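Local coordinates for ileal bile acid-binding protein (Danio rerio, PDB 3ELX) that probably carries bile acids, and perhaps fatty acids, in the cytoplasm as a member of the fatty-acid binding protein family, at residues 8-13 with 42-47. Sequence-based numbering, arbitrary orientation.
Sequences GKWETE and TEIVQN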
loop_
_atom_site.group_PDB
_atom_site.type_symbol
_atom_site.label_atom_id
_atom_site.label_comp_id
_atom_site.label_asym_id
_atom_site.label_seq_id
_atom_site.Cartn_x
_atom_site.Cartn_y
_atom_site.Cartn_z
ATOM N N GLY A 8 5.813 -6.255 11.397
ATOM C CA GLY A 8 6.660 -7.283 10.808
ATOM C C GLY A 8 7.084 -7.018 9.380
ATOM O O GLY A 8 6.869 -5.940 8.848
ATOM N N LYS A 9 7.708 -8.024 8.779
ATOM C CA LYS A 9 8.038 -7.988 7.354
ATOM C C LYS A 9 7.142 -8.970 6.617
ATOM O O LYS A 9 6.999 -10.130 7.025
ATOM C CB LYS A 9 9.514 -8.291 7.061
ATOM C CG LYS A 9 10.462 -7.121 7.339
ATOM C CD LYS A 9 11.836 -7.367 6.744
ATOM C CE LYS A 9 12.768 -6.191 7.027
ATOM N NZ LYS A 9 14.020 -6.315 6.242
ATOM N N TRP A 10 6.542 -8.463 5.543
ATOM C CA TRP A 10 5.537 -9.168 4.753
ATOM C C TRP A 10 5.955 -9.174 3.299
ATOM O O TRP A 10 6.616 -8.244 2.849
ATOM C CB TRP A 10 4.208 -8.419 4.848
ATOM C CG TRP A 10 3.729 -8.144 6.265
ATOM C CD1 TRP A 10 4.127 -7.114 7.082
ATOM C CD2 TRP A 10 2.757 -8.896 7.013
ATOM N NE1 TRP A 10 3.448 -7.172 8.281
ATOM C CE2 TRP A 10 2.612 -8.258 8.270
ATOM C CE3 TRP A 10 1.983 -10.034 6.736
ATOM C CZ2 TRP A 10 1.731 -8.731 9.253
ATOM C CZ3 TRP A 10 1.109 -10.507 7.719
ATOM C CH2 TRP A 10 0.994 -9.855 8.956
ATOM N N GLU A 11 5.566 -10.207 2.554
ATOM C CA GLU A 11 5.894 -10.272 1.127
ATOM C C GLU A 11 4.688 -10.688 0.305
ATOM O O GLU A 11 3.963 -11.620 0.672
ATOM C CB GLU A 11 7.039 -11.260 0.900
ATOM C CG GLU A 11 7.558 -11.340 -0.521
ATOM C CD GLU A 11 8.597 -12.443 -0.643
ATOM O OE1 GLU A 11 9.813 -12.132 -0.690
ATOM O OE2 GLU A 11 8.191 -13.632 -0.663
ATOM N N THR A 12 4.474 -9.986 -0.800
ATOM C CA THR A 12 3.330 -10.257 -1.669
ATOM C C THR A 12 3.267 -11.736 -2.023
ATOM O O THR A 12 4.259 -12.323 -2.444
ATOM C CB THR A 12 3.424 -9.433 -2.946
ATOM O OG1 THR A 12 3.531 -8.046 -2.602
ATOM C CG2 THR A 12 2.184 -9.642 -3.796
ATOM N N GLU A 13 2.082 -12.320 -1.864
ATOM C CA GLU A 13 1.849 -13.743 -2.140
ATOM C C GLU A 13 0.804 -13.886 -3.246
ATOM O O GLU A 13 0.949 -14.717 -4.153
ATOM C CB GLU A 13 1.400 -14.418 -0.844
ATOM C CG GLU A 13 1.010 -15.873 -0.921
ATOM C CD GLU A 13 0.526 -16.398 0.421
ATOM O OE1 GLU A 13 0.943 -17.510 0.804
ATOM O OE2 GLU A 13 -0.280 -15.707 1.086
ATOM N N THR A 42 7.049 -5.524 2.413
ATOM C CA THR A 42 6.583 -4.426 3.249
ATOM C C THR A 42 7.089 -4.648 4.660
ATOM O O THR A 42 6.927 -5.733 5.214
ATOM C CB THR A 42 5.038 -4.380 3.281
ATOM O OG1 THR A 42 4.534 -4.152 1.962
ATOM C CG2 THR A 42 4.550 -3.259 4.175
ATOM N N GLU A 43 7.693 -3.620 5.244
ATOM C CA GLU A 43 8.091 -3.662 6.640
ATOM C C GLU A 43 7.249 -2.649 7.411
ATOM O O GLU A 43 7.186 -1.472 7.035
ATOM C CB GLU A 43 9.570 -3.327 6.763
ATOM C CG GLU A 43 10.100 -3.345 8.171
ATOM C CD GLU A 43 11.530 -2.841 8.243
ATOM O OE1 GLU A 43 12.031 -2.266 7.242
ATOM O OE2 GLU A 43 12.150 -3.024 9.303
ATOM N N ILE A 44 6.607 -3.111 8.479
ATOM C CA ILE A 44 5.769 -2.216 9.282
ATOM C C ILE A 44 6.207 -2.226 10.742
ATOM O O ILE A 44 6.449 -3.286 11.321
ATOM C CB ILE A 44 4.267 -2.566 9.184
ATOM C CG1 ILE A 44 3.832 -2.655 7.716
ATOM C CG2 ILE A 44 3.414 -1.509 9.940
ATOM C CD1 ILE A 44 2.554 -3.438 7.508
ATOM N N VAL A 45 6.329 -1.029 11.320
ATOM C CA VAL A 45 6.472 -0.878 12.760
ATOM C C VAL A 45 5.252 -0.096 13.229
ATOM O O VAL A 45 5.042 1.058 12.820
ATOM C CB VAL A 45 7.796 -0.172 13.171
ATOM C CG1 VAL A 45 7.859 -0.031 14.688
ATOM C CG2 VAL A 45 9.007 -0.951 12.666
ATOM N N GLN A 46 4.420 -0.749 14.031
ATOM C CA GLN A 46 3.202 -0.139 14.536
ATOM C C GLN A 46 3.323 -0.014 16.049
ATOM O O GLN A 46 3.454 -1.021 16.757
ATOM C CB GLN A 46 1.982 -0.986 14.184
ATOM C CG GLN A 46 0.709 -0.441 14.789
ATOM C CD GLN A 46 -0.489 -1.368 14.678
ATOM O OE1 GLN A 46 -1.611 -0.956 14.974
ATOM N NE2 GLN A 46 -0.266 -2.621 14.282
ATOM N N ASN A 47 3.310 1.226 16.528
ATOM C CA ASN A 47 3.273 1.498 17.950
ATOM C C ASN A 47 1.980 2.257 18.237
ATOM O O ASN A 47 1.919 3.486 18.173
ATOM C CB ASN A 47 4.530 2.263 18.384
ATOM C CG ASN A 47 5.819 1.455 18.181
ATOM O OD1 ASN A 47 5.817 0.224 18.199
ATOM N ND2 ASN A 47 6.923 2.156 17.977
#
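Trp10 and Thr42 face each other as an antiparallel hydrogen-bonded pair where strands 8-16 and 41-47 run side by side in the β-barrel of the fatty-acid binding proteins. Trp10 N gives a bond of 2.8 Å to Thr42 O, with an angle of 161° at the hydrogen, and Thr42 N returns one to Trp10 O. Gly8 and Ile44 repeat the pattern with Gly8 N to Ile44 O at 3.0 Å. Glycine suits Gly8's place, since at its phi of 136° a CB would be pressed against the preceding carbonyl oxygen. Lys9 and Glu43 form the non-hydrogen-bonded pair between these two, charged residues suited to a partly exposed face. There the aliphatic part of the lysine crosses the glutamate, Lys9 CE lying 3.8 Å from Glu43 CD. Their charged ends approach without touching, Lys9 NZ being 4.6 Å from Glu43 OE1, which instead accepts a hydrogen bond from Tyr56 of strand 50-57. Were Glu43 an alanine, the Tyr56 hydroxyl would probably lose its carboxylate partner and the outer lysine chain the contact at CE. On the other face the side chains of Trp10, Thr42 and Ile44 are buried in the barrel interior, Thr42 beside Gln55, which contacts cholate in a complex of this protein, though none is bound here. Trp10 CG is anti to its own carbonyl carbon (chi1 -53°), which brings CD1 at the indole edge to 3.6 Å from Thr42 O, in the ring plane. Phe6 O receives the indole N-H, satisfying this buried polar group, while branched, apolar Ile44 packs obliquely against the pyrrole ring, its CD1 3.9 Å from Trp10 NE1.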